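Local coordinates for WbbM protein (Klebsiella pneumoniae, PDB 6U4B) that is a bifunctional, trimeric, metal-binding glycosyltransferase that acts as an O-antigen polymerase, at residues 92-97 and 222-227; 144-147 and 152-155; 351-356 and 586-591; 432-437 and 521-526. One frame throughout, in Å; residues are numbered along the deposited sequence.

Overall arrangement
From the N terminus, the chain first builds a mixed sheet with its flanking helices, largely within the DUF4422 range. Interaction 1 closes a long loop there, joining the segment after helix 82-91 to helix 220-240, and interaction 2, between helix 140-146 and strand 152-159, is nested inside it. The two touch, through Y97 and V147 and through I222 and I152. Interaction 3 follows in series and closes the second long loop, joining the end of helix 344-352 to the C-terminal 586-591. Nested within that loop, interaction 4 joins 432-437 to 521-526, in the glycosyltransferase family 8 range. Centres of interactions 1 and 4 lie about 59 Å apart.

Interaction 1 of 4, residues 92-97 and 222-227; sequences EELADY and IFVDYS
L94 packs against F223 and V224 in an apolar loop-to-helix contact, where the loop entering strand 97-102 meets helix 220-240, beside the mixed sheet of the DUF4422 region. Residues 92-97 lead from helix 82-91 into strand 97-102, while 222-227 belong to helix 220-240, which directly follows strand 216-219, the antiparallel neighbour of 97-102. The leucine reaches across with both methyl groups. Its CD1 meets V224 CG2 at 3.5 Å, and its CD2 lies 3.9 Å from F223 CE2, approaching the ring obliquely; the leucine crosses both partners at about a right angle. F223 has CG anti to its backbone N (chi1 168°), which swings the ring out from the helix to where L94 can touch it. W89 and M218 also pack on this phenylalanine, and H85 meets its ring, so helix 82-91 shares in the packing. One face of the ring is covered from within the helix: S227 OG sits 3.5 Å above the plane, over the centre. That hydroxyl also bonds to H85 NE2. F223 O is gripped twice, by S227 N at 2.9 Å and by S227 OG at 2.6 Å, the two donors arriving from opposite faces of the carbonyl plane.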
loop_
_atom_site.group_PDB
_atom_site.type_symbol
_atom_site.label_atom_id
_atom_site.label_comp_id
_atom_site.label_asym_id
_atom_site.label_seq_id
_atom_site.Cartn_x
_atom_site.Cartn_y
_atom_site.Cartn_z
ATOM N N GLU A 92 35.952 -26.265 -0.151
ATOM C CA GLU A 92 37.264 -25.690 -0.408
ATOM C C GLU A 92 38.146 -26.641 -1.208
ATOM O O GLU A 92 38.082 -27.864 -1.052
ATOM C CB GLU A 92 37.963 -25.337 0.906
ATOM C CG GLU A 92 37.593 -23.980 1.472
ATOM C CD GLU A 92 38.181 -22.837 0.669
ATOM O OE1 GLU A 92 37.576 -22.447 -0.355
ATOM O OE2 GLU A 92 39.258 -22.337 1.056
ATOM N N GLU A 93 38.976 -26.060 -2.074
ATOM C CA GLU A 93 40.054 -26.804 -2.716
ATOM C C GLU A 93 41.176 -26.972 -1.700
ATOM O O GLU A 93 41.842 -26.000 -1.326
ATOM C CB GLU A 93 40.541 -26.094 -3.975
ATOM C CG GLU A 93 39.881 -26.599 -5.250
ATOM C CD GLU A 93 40.693 -26.294 -6.493
ATOM O OE1 GLU A 93 41.134 -25.136 -6.648
ATOM O OE2 GLU A 93 40.897 -27.216 -7.313
ATOM N N LEU A 94 41.386 -28.206 -1.254
ATOM C CA LEU A 94 42.230 -28.472 -0.098
ATOM C C LEU A 94 43.704 -28.391 -0.468
ATOM O O LEU A 94 44.149 -29.012 -1.438
ATOM C CB LEU A 94 41.904 -29.848 0.475
ATOM C CG LEU A 94 40.407 -30.142 0.572
ATOM C CD1 LEU A 94 40.175 -31.593 0.926
ATOM C CD2 LEU A 94 39.736 -29.227 1.586
ATOM N N ALA A 95 44.461 -27.629 0.317
ATOM C CA ALA A 95 45.907 -27.599 0.179
ATOM C C ALA A 95 46.499 -28.922 0.666
ATOM O O ALA A 95 45.793 -29.812 1.149
ATOM C CB ALA A 95 46.487 -26.419 0.954
ATOM N N ASP A 96 47.822 -29.050 0.536
ATOM C CA ASP A 96 48.495 -30.256 1.010
ATOM C C ASP A 96 48.318 -30.442 2.511
ATOM O O ASP A 96 48.327 -31.576 3.001
ATOM C CB ASP A 96 49.980 -30.207 0.651
ATOM C CG ASP A 96 50.217 -30.157 -0.846
ATOM O OD1 ASP A 96 49.438 -30.781 -1.596
ATOM O OD2 ASP A 96 51.181 -29.490 -1.275
ATOM N N TYR A 97 48.154 -29.347 3.252
ATOM C CA TYR A 97 47.887 -29.390 4.682
ATOM C C TYR A 97 46.699 -28.490 4.985
ATOM O O TYR A 97 46.651 -27.349 4.518
ATOM C CB TYR A 97 49.111 -28.951 5.493
ATOM C CG TYR A 97 50.204 -29.992 5.565
ATOM C CD1 TYR A 97 50.355 -30.788 6.692
ATOM C CD2 TYR A 97 51.077 -30.185 4.504
ATOM C CE1 TYR A 97 51.351 -31.746 6.764
ATOM C CE2 TYR A 97 52.077 -31.141 4.565
ATOM C CZ TYR A 97 52.208 -31.919 5.697
ATOM O OH TYR A 97 53.200 -32.871 5.764
ATOM N N ILE A 222 44.758 -37.201 5.248
ATOM C CA ILE A 222 44.274 -37.515 6.587
ATOM C C ILE A 222 43.053 -36.668 6.928
ATOM O O ILE A 222 42.143 -37.129 7.629
ATOM C CB ILE A 222 45.406 -37.328 7.615
ATOM C CG1 ILE A 222 46.597 -38.224 7.257
ATOM C CG2 ILE A 222 44.922 -37.641 9.021
ATOM C CD1 ILE A 222 47.691 -38.245 8.308
ATOM N N PHE A 223 43.007 -35.428 6.436
ATOM C CA PHE A 223 41.865 -34.561 6.714
ATOM C C PHE A 223 40.590 -35.087 6.064
ATOM O O PHE A 223 39.523 -35.077 6.688
ATOM C CB PHE A 223 42.163 -33.137 6.242
ATOM C CG PHE A 223 40.959 -32.241 6.214
ATOM C CD1 PHE A 223 40.460 -31.690 7.382
ATOM C CD2 PHE A 223 40.327 -31.945 5.016
ATOM C CE1 PHE A 223 39.353 -30.862 7.358
ATOM C CE2 PHE A 223 39.221 -31.118 4.985
ATOM C CZ PHE A 223 38.733 -30.574 6.158
ATOM N N VAL A 224 40.677 -35.542 4.812
ATOM C CA VAL A 224 39.494 -36.057 4.127
ATOM C C VAL A 224 38.997 -37.331 4.796
ATOM O O VAL A 224 37.792 -37.499 5.023
ATOM C CB VAL A 224 39.794 -36.284 2.634
ATOM C CG1 VAL A 224 38.708 -37.140 1.996
ATOM C CG2 VAL A 224 39.903 -34.959 1.915
ATOM N N ASP A 225 39.911 -38.248 5.124
ATOM C CA ASP A 225 39.513 -39.497 5.765
ATOM C C ASP A 225 38.871 -39.238 7.122
ATOM O O ASP A 225 37.826 -39.815 7.450
ATOM C CB ASP A 225 40.722 -40.420 5.909
ATOM C CG ASP A 225 40.355 -41.761 6.515
ATOM O OD1 ASP A 225 39.813 -42.615 5.783
ATOM O OD2 ASP A 225 40.600 -41.957 7.725
ATOM N N TYR A 226 39.483 -38.366 7.926
ATOM C CA TYR A 226 38.910 -38.033 9.226
ATOM C C TYR A 226 37.559 -37.343 9.076
ATOM O O TYR A 226 36.646 -37.567 9.880
ATOM C CB TYR A 226 39.886 -37.157 10.014
ATOM C CG TYR A 226 39.323 -36.611 11.306
ATOM C CD1 TYR A 226 39.284 -35.241 11.544
ATOM C CD2 TYR A 226 38.821 -37.462 12.284
ATOM C CE1 TYR A 226 38.768 -34.733 12.723
ATOM C CE2 TYR A 226 38.302 -36.965 13.467
ATOM C CZ TYR A 226 38.277 -35.599 13.680
ATOM O OH TYR A 226 37.761 -35.097 14.854
ATOM N N SER A 227 37.409 -36.505 8.046
ATOM C CA SER A 227 36.142 -35.813 7.829
ATOM C C SER A 227 35.026 -36.799 7.501
ATOM O O SER A 227 33.947 -36.751 8.103
ATOM C CB SER A 227 36.292 -34.778 6.712
ATOM O OG SER A 227 37.279 -33.815 7.038
#

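Interaction 2 of 4, residues 144-147 and 152-155; sequences QRCV and ILLP
A helix followed by a tight connection into a strand of the DUF4422 sheet brings C146 and V147 onto L153, with four residues between the segments. L153 lies on strand 152-159 and sends its side chain toward the end of helix 140-146, where its two methyl groups divide the work. CD2 lies 3.6 Å from C146 SG and equally near the carbonyl oxygen of C146, whereas CD1 meets V147 CG1 at 3.6 Å. V147 CG1 is also 4.0 Å from L153 CD2, so it lies close to both arms of the leucine fork, the two side chains crossing at about a right angle. For C146, a chi1 of -172° sets SG beside its own carbonyl carbon, on the side from which L153 CD2 approaches. All three residues are buried, and the contact is wholly apolar between side chains; C146 O, which L153 CD2 also approaches, accepts a hydrogen bond from K278 NZ. L280 of strand 277-285 packs on both C146 and L153, V29 of strand 29-35 packs on V147, and V217 of strand 216-219 touches L153, so the helix end rests over several strands of the sheet.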
loop_
_atom_site.group_PDB
_atom_site.type_symbol
_atom_site.label_atom_id
_atom_site.label_comp_id
_atom_site.label_asym_id
_atom_site.label_seq_id
_atom_site.Cartn_x
_atom_site.Cartn_y
_atom_site.Cartn_z
ATOM N N GLN A 144 55.503 -23.564 7.047
ATOM C CA GLN A 144 55.878 -24.578 6.066
ATOM C C GLN A 144 56.997 -25.476 6.584
ATOM O O GLN A 144 56.952 -26.699 6.401
ATOM C CB GLN A 144 56.286 -23.912 4.752
ATOM C CG GLN A 144 55.112 -23.529 3.862
ATOM C CD GLN A 144 55.000 -24.414 2.637
ATOM O OE1 GLN A 144 55.997 -24.710 1.977
ATOM N NE2 GLN A 144 53.782 -24.845 2.328
ATOM N N ARG A 145 58.013 -24.893 7.227
ATOM C CA ARG A 145 59.089 -25.709 7.780
ATOM C C ARG A 145 58.608 -26.552 8.955
ATOM O O ARG A 145 59.175 -27.615 9.231
ATOM C CB ARG A 145 60.265 -24.828 8.211
ATOM C CG ARG A 145 61.071 -24.230 7.063
ATOM C CD ARG A 145 62.537 -24.057 7.455
ATOM N NE ARG A 145 63.354 -23.556 6.354
ATOM C CZ ARG A 145 64.684 -23.548 6.352
ATOM N NH1 ARG A 145 65.356 -24.022 7.394
ATOM N NH2 ARG A 145 65.345 -23.071 5.305
ATOM N N CYS A 146 57.564 -26.104 9.650
ATOM C CA CYS A 146 57.080 -26.852 10.802
ATOM C C CYS A 146 56.311 -28.098 10.381
ATOM O O CYS A 146 56.272 -29.078 11.136
ATOM C CB CYS A 146 56.208 -25.951 11.670
ATOM S SG CYS A 146 55.714 -26.645 13.261
ATOM N N VAL A 147 55.704 -28.085 9.190
ATOM C CA VAL A 147 54.870 -29.191 8.729
ATOM C C VAL A 147 55.627 -30.141 7.801
ATOM O O VAL A 147 55.010 -31.028 7.204
ATOM C CB VAL A 147 53.594 -28.687 8.039
ATOM C CG1 VAL A 147 52.811 -27.756 8.935
ATOM C CG2 VAL A 147 53.946 -28.029 6.710
ATOM N N ILE A 152 50.362 -34.894 11.361
ATOM C CA ILE A 152 49.385 -34.140 12.140
ATOM C C ILE A 152 50.126 -33.263 13.139
ATOM O O ILE A 152 51.020 -33.741 13.845
ATOM C CB ILE A 152 48.398 -35.062 12.885
ATOM C CG1 ILE A 152 47.574 -35.894 11.902
ATOM C CG2 ILE A 152 47.478 -34.248 13.789
ATOM C CD1 ILE A 152 46.651 -36.877 12.576
ATOM N N LEU A 153 49.745 -31.988 13.206
ATOM C CA LEU A 153 50.225 -31.065 14.226
ATOM C C LEU A 153 49.040 -30.619 15.069
ATOM O O LEU A 153 47.934 -30.441 14.549
ATOM C CB LEU A 153 50.925 -29.847 13.606
ATOM C CG LEU A 153 52.085 -30.101 12.636
ATOM C CD1 LEU A 153 51.591 -30.308 11.208
ATOM C CD2 LEU A 153 53.083 -28.962 12.700
ATOM N N LEU A 154 49.272 -30.440 16.372
ATOM C CA LEU A 154 48.190 -30.112 17.294
ATOM C C LEU A 154 48.769 -29.715 18.651
ATOM O O LEU A 154 49.981 -29.843 18.859
ATOM C CB LEU A 154 47.208 -31.290 17.410
ATOM C CG LEU A 154 47.542 -32.628 18.071
ATOM C CD1 LEU A 154 46.295 -33.503 18.073
ATOM C CD2 LEU A 154 48.665 -33.336 17.355
ATOM N N PRO A 155 47.959 -29.194 19.587
ATOM C CA PRO A 155 48.512 -28.788 20.886
ATOM C C PRO A 155 48.941 -29.955 21.757
ATOM O O PRO A 155 48.752 -31.121 21.389
ATOM C CB PRO A 155 47.352 -28.018 21.532
ATOM C CG PRO A 155 46.140 -28.521 20.861
ATOM C CD PRO A 155 46.560 -28.755 19.446
#

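Interaction 3 of 4, residues 351-356 and 586-591; sequences VNLTSA and TPWEME
L353 carries this contact, its two methyl groups reaching separate partners just before the C-terminal helix 589-596. CD1 comes to the six-membered ring of W588 at its edge and near its plane, 3.9 Å from CZ3 and 4.1 Å from CH2. The other branch, CD2, lies 4.0 Å from T586 CG2, and the leucine crosses both side chains obliquely. With CG beside the backbone N (chi1 -57°), W588 directs its indole back toward the leucine, so the end of the side chain comes nearer than its base.

Behind this shell, a type I beta turn from T586 to E589 presents both partners, closed by a backbone bond from E589 N to T586 O of 3.1 Å. A weak capping bond joins W588 N to T586 OG1, 3.4 Å long and bent to 138°, but the hydroxyl's stronger partner is I583 O. The indole is fixed by a hydrogen bond from NE1 to N346 OD1 and a cation-pi contact with R349, both residues of helix 344-352. On the other side, T354 OG1 and T354 N both bond to V351 O, the hydroxyl on a lone pair in the carbonyl plane at 2.7 Å, which secures the turn around L353. N321 of helix 313-325 packs on both L353 and T586.

Subunit contacts lie next door: P587 packs on D577 of a second subunit, and E589 on E589 of both other subunits. N585, just before T586, is a ligand of a second magnesium ion observed for this protein, though that ion is not bound to this chain here. The direct touch is thus purely apolar, while polar bonds outside it set how the indole and the threonine are turned.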
loop_
_atom_site.group_PDB
_atom_site.type_symbol
_atom_site.label_atom_id
_atom_site.label_comp_id
_atom_site.label_asym_id
_atom_site.label_seq_id
_atom_site.Cartn_x
_atom_site.Cartn_y
_atom_site.Cartn_z
ATOM N N VAL A 351 16.326 -5.597 6.189
ATOM C CA VAL A 351 16.771 -6.329 5.006
ATOM C C VAL A 351 15.587 -6.636 4.099
ATOM O O VAL A 351 15.690 -6.549 2.868
ATOM C CB VAL A 351 17.519 -7.611 5.417
ATOM C CG1 VAL A 351 17.799 -8.476 4.197
ATOM C CG2 VAL A 351 18.817 -7.260 6.129
ATOM N N ASN A 352 14.439 -6.984 4.689
ATOM C CA ASN A 352 13.252 -7.308 3.903
ATOM C C ASN A 352 12.790 -6.147 3.032
ATOM O O ASN A 352 12.044 -6.365 2.071
ATOM C CB ASN A 352 12.115 -7.752 4.824
ATOM C CG ASN A 352 12.370 -9.108 5.451
ATOM O OD1 ASN A 352 13.226 -9.864 4.989
ATOM N ND2 ASN A 352 11.624 -9.426 6.504
ATOM N N LEU A 353 13.212 -4.919 3.345
ATOM C CA LEU A 353 12.926 -3.789 2.471
ATOM C C LEU A 353 13.658 -3.893 1.139
ATOM O O LEU A 353 13.208 -3.306 0.151
ATOM C CB LEU A 353 13.307 -2.475 3.158
ATOM C CG LEU A 353 12.619 -2.103 4.472
ATOM C CD1 LEU A 353 13.319 -0.907 5.110
ATOM C CD2 LEU A 353 11.143 -1.803 4.241
ATOM N N THR A 354 14.771 -4.625 1.093
ATOM C CA THR A 354 15.602 -4.721 -0.098
ATOM C C THR A 354 15.406 -6.023 -0.860
ATOM O O THR A 354 16.038 -6.210 -1.903
ATOM C CB THR A 354 17.083 -4.579 0.277
ATOM O OG1 THR A 354 17.500 -5.729 1.024
ATOM C CG2 THR A 354 17.305 -3.329 1.119
ATOM N N SER A 355 14.542 -6.917 -0.373
ATOM C CA SER A 355 14.465 -8.263 -0.934
ATOM C C SER A 355 13.979 -8.249 -2.379
ATOM O O SER A 355 14.455 -9.036 -3.205
ATOM C CB SER A 355 13.555 -9.135 -0.070
ATOM O OG SER A 355 14.099 -9.297 1.228
ATOM N N ALA A 356 13.039 -7.365 -2.706
ATOM C CA ALA A 356 12.505 -7.301 -4.060
ATOM C C ALA A 356 13.381 -6.498 -5.011
ATOM O O ALA A 356 13.002 -6.318 -6.174
ATOM C CB ALA A 356 11.094 -6.709 -4.041
ATOM N N THR A 586 5.174 -0.737 5.724
ATOM C CA THR A 586 6.314 -1.430 6.318
ATOM C C THR A 586 5.843 -2.021 7.642
ATOM O O THR A 586 4.750 -1.668 8.101
ATOM C CB THR A 586 7.511 -0.487 6.514
ATOM O OG1 THR A 586 7.221 0.450 7.560
ATOM C CG2 THR A 586 7.823 0.267 5.228
ATOM N N PRO A 587 6.595 -2.934 8.268
ATOM C CA PRO A 587 6.159 -3.445 9.582
ATOM C C PRO A 587 6.106 -2.385 10.669
ATOM O O PRO A 587 5.464 -2.618 11.701
ATOM C CB PRO A 587 7.201 -4.522 9.913
ATOM C CG PRO A 587 7.715 -4.947 8.592
ATOM C CD PRO A 587 7.721 -3.719 7.728
ATOM N N TRP A 588 6.750 -1.232 10.480
ATOM C CA TRP A 588 6.696 -0.169 11.476
ATOM C C TRP A 588 5.464 0.715 11.338
ATOM O O TRP A 588 5.317 1.663 12.115
ATOM C CB TRP A 588 7.953 0.705 11.396
ATOM C CG TRP A 588 9.233 -0.053 11.557
ATOM C CD1 TRP A 588 9.788 -0.489 12.725
ATOM C CD2 TRP A 588 10.122 -0.467 10.512
ATOM N NE1 TRP A 588 10.965 -1.151 12.473
ATOM C CE2 TRP A 588 11.193 -1.150 11.122
ATOM C CE3 TRP A 588 10.115 -0.327 9.122
ATOM C CZ2 TRP A 588 12.245 -1.692 10.389
ATOM C CZ3 TRP A 588 11.160 -0.867 8.396
ATOM C CH2 TRP A 588 12.211 -1.541 9.030
ATOM N N GLU A 589 4.575 0.422 10.385
ATOM C CA GLU A 589 3.454 1.316 10.106
ATOM C C GLU A 589 2.513 1.422 11.301
ATOM O O GLU A 589 2.187 2.528 11.750
ATOM C CB GLU A 589 2.704 0.836 8.865
ATOM C CG GLU A 589 1.424 1.596 8.585
ATOM C CD GLU A 589 0.914 1.371 7.176
ATOM O OE1 GLU A 589 0.436 2.345 6.557
ATOM O OE2 GLU A 589 1.005 0.225 6.687
ATOM N N MET A 590 2.066 0.283 11.833
ATOM C CA MET A 590 1.187 0.317 12.997
ATOM C C MET A 590 1.917 0.743 14.264
ATOM O O MET A 590 1.268 1.193 15.214
ATOM C CB MET A 590 0.527 -1.047 13.210
ATOM C CG MET A 590 1.490 -2.223 13.201
ATOM S SD MET A 590 0.804 -3.676 14.022
ATOM C CE MET A 590 1.626 -3.580 15.612
ATOM N N GLU A 591 3.247 0.609 14.303
ATOM C CA GLU A 591 4.004 1.110 15.446
ATOM C C GLU A 591 3.853 2.619 15.586
ATOM O O GLU A 591 3.814 3.143 16.704
ATOM C CB GLU A 591 5.483 0.751 15.309
ATOM C CG GLU A 591 5.865 -0.639 15.775
ATOM C CD GLU A 591 7.363 -0.777 15.970
ATOM O OE1 GLU A 591 7.972 0.147 16.553
ATOM O OE2 GLU A 591 7.935 -1.796 15.531
#

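Interaction 4 of 4, residues 432-437 and 521-526; sequences KDIVME and LPLEWN
I434 has a chi1 of 69° and an extended chi2, which carry CD1 toward L523, whose own CG lies anti to its backbone N (chi1 -172°) and brings CD2 to meet it. The two methyl carbons, I434 CD1 and L523 CD2, are 4.4 Å apart, a loose apolar touch. A polar link runs beside it through one water, which accepts from K432 N at 2.9 Å and donates to L521 O at 2.6 Å, bridging two backbones too far apart to bond directly. This water lies where strands 428-432 and 518-521, parallel neighbours in the sheet of the glycosyltransferase family 8 region, consistent with the GT-A fold of that family, run out, the first into helix 434-441 and the second into the loop with the 3-10 turn 523-525. D433 is the N-cap of that helix: its OD1 receives M436 N at 3.1 Å from well above the carboxylate plane, and V435 N more weakly. K432 NZ folds back from the contact to E437 OE2, a 2.8 Å salt bridge that meets OE2 on its anti side, tilted 30° out of the carboxylate plane. F549 of helix 543-554 packs on I434 and A552 of the same helix on L523. N526 OD1 bonds to ND1 of H560, a magnesium ligand.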
loop_
_atom_site.group_PDB
_atom_site.type_symbol
_atom_site.label_atom_id
_atom_site.label_comp_id
_atom_site.label_asym_id
_atom_site.label_seq_id
_atom_site.Cartn_x
_atom_site.Cartn_y
_atom_site.Cartn_z
ATOM N N LYS A 432 26.978 23.344 3.554
ATOM C CA LYS A 432 27.290 24.400 4.505
ATOM C C LYS A 432 26.227 24.469 5.595
ATOM O O LYS A 432 25.025 24.433 5.318
ATOM C CB LYS A 432 27.397 25.738 3.774
ATOM C CG LYS A 432 27.840 26.910 4.631
ATOM C CD LYS A 432 27.499 28.222 3.935
ATOM C CE LYS A 432 28.035 29.422 4.690
ATOM N NZ LYS A 432 27.729 29.356 6.146
ATOM N N ASP A 433 26.677 24.561 6.843
ATOM C CA ASP A 433 25.792 24.529 8.007
ATOM C C ASP A 433 25.255 25.938 8.247
ATOM O O ASP A 433 25.958 26.800 8.782
ATOM C CB ASP A 433 26.545 23.999 9.224
ATOM C CG ASP A 433 25.630 23.675 10.396
ATOM O OD1 ASP A 433 24.499 24.203 10.456
ATOM O OD2 ASP A 433 26.056 22.888 11.270
ATOM N N ILE A 434 23.996 26.174 7.871
ATOM C CA ILE A 434 23.417 27.497 8.091
ATOM C C ILE A 434 22.998 27.703 9.542
ATOM O O ILE A 434 22.859 28.852 9.979
ATOM C CB ILE A 434 22.224 27.757 7.155
ATOM C CG1 ILE A 434 21.031 26.876 7.525
ATOM C CG2 ILE A 434 22.628 27.533 5.704
ATOM C CD1 ILE A 434 19.813 27.124 6.662
ATOM N N VAL A 435 22.798 26.627 10.307
ATOM C CA VAL A 435 22.527 26.788 11.733
ATOM C C VAL A 435 23.767 27.304 12.448
ATOM O O VAL A 435 23.687 28.224 13.273
ATOM C CB VAL A 435 22.025 25.469 12.347
ATOM C CG1 VAL A 435 21.885 25.614 13.854
ATOM C CG2 VAL A 435 20.698 25.067 11.730
ATOM N N MET A 436 24.933 26.727 12.146
ATOM C CA MET A 436 26.176 27.277 12.673
ATOM C C MET A 436 26.410 28.691 12.158
ATOM O O MET A 436 26.951 29.534 12.883
ATOM C CB MET A 436 27.354 26.371 12.310
ATOM C CG MET A 436 28.712 26.890 12.778
ATOM S SD MET A 436 28.849 27.024 14.571
ATOM C CE MET A 436 28.897 25.293 15.041
ATOM N N GLU A 437 26.002 28.971 10.917
ATOM C CA GLU A 437 26.068 30.337 10.408
ATOM C C GLU A 437 25.278 31.287 11.299
ATOM O O GLU A 437 25.710 32.417 11.553
ATOM C CB GLU A 437 25.551 30.384 8.970
ATOM C CG GLU A 437 25.722 31.734 8.283
ATOM C CD GLU A 437 25.148 31.746 6.879
ATOM O OE1 GLU A 437 24.482 32.739 6.512
ATOM O OE2 GLU A 437 25.353 30.756 6.145
ATOM N N LEU A 521 28.183 21.199 -1.114
ATOM C CA LEU A 521 26.992 20.730 -1.799
ATOM C C LEU A 521 25.863 21.749 -1.655
ATOM O O LEU A 521 25.779 22.457 -0.647
ATOM C CB LEU A 521 26.547 19.386 -1.230
ATOM C CG LEU A 521 27.534 18.235 -1.410
ATOM C CD1 LEU A 521 27.030 16.970 -0.723
ATOM C CD2 LEU A 521 27.785 17.985 -2.889
ATOM N N PRO A 522 24.991 21.852 -2.656
ATOM C CA PRO A 522 23.876 22.800 -2.558
ATOM C C PRO A 522 22.950 22.457 -1.400
ATOM O O PRO A 522 22.839 21.302 -0.980
ATOM C CB PRO A 522 23.167 22.664 -3.911
ATOM C CG PRO A 522 23.630 21.359 -4.472
ATOM C CD PRO A 522 25.022 21.158 -3.953
ATOM N N LEU A 523 22.283 23.490 -0.882
ATOM C CA LEU A 523 21.475 23.349 0.324
ATOM C C LEU A 523 20.308 22.386 0.136
ATOM O O LEU A 523 19.756 21.901 1.131
ATOM C CB LEU A 523 20.970 24.728 0.759
ATOM C CG LEU A 523 20.248 24.878 2.098
ATOM C CD1 LEU A 523 21.042 24.251 3.232
ATOM C CD2 LEU A 523 20.005 26.351 2.367
ATOM N N GLU A 524 19.925 22.091 -1.110
ATOM C CA GLU A 524 18.835 21.156 -1.361
ATOM C C GLU A 524 19.134 19.757 -0.834
ATOM O O GLU A 524 18.205 18.960 -0.663
ATOM C CB GLU A 524 18.532 21.077 -2.862
ATOM C CG GLU A 524 17.899 22.328 -3.462
ATOM C CD GLU A 524 18.877 23.481 -3.611
ATOM O OE1 GLU A 524 18.477 24.638 -3.356
ATOM O OE2 GLU A 524 20.042 23.230 -3.983
ATOM N N TRP A 525 20.400 19.442 -0.572
ATOM C CA TRP A 525 20.796 18.114 -0.125
ATOM C C TRP A 525 20.799 17.962 1.391
ATOM O O TRP A 525 21.131 16.880 1.888
ATOM C CB TRP A 525 22.177 17.759 -0.687
ATOM C CG TRP A 525 22.097 17.106 -2.029
ATOM C CD1 TRP A 525 22.500 17.626 -3.225
ATOM C CD2 TRP A 525 21.556 15.811 -2.315
ATOM N NE1 TRP A 525 22.250 16.729 -4.238
ATOM C CE2 TRP A 525 21.670 15.608 -3.704
ATOM C CE3 TRP A 525 20.987 14.803 -1.530
ATOM C CZ2 TRP A 525 21.240 14.436 -4.325
ATOM C CZ3 TRP A 525 20.560 13.641 -2.147
ATOM C CH2 TRP A 525 20.689 13.467 -3.531
ATOM N N ASN A 526 20.434 19.005 2.135
ATOM C CA ASN A 526 20.368 18.916 3.589
ATOM C C ASN A 526 19.389 19.952 4.130
ATOM O O ASN A 526 19.794 20.914 4.789
ATOM C CB ASN A 526 21.756 19.112 4.205
ATOM C CG ASN A 526 21.841 18.600 5.632
ATOM O OD1 ASN A 526 20.837 18.514 6.338
ATOM N ND2 ASN A 526 23.049 18.258 6.062
HETATM O O HOH W 1 26.607 24.371 0.872
#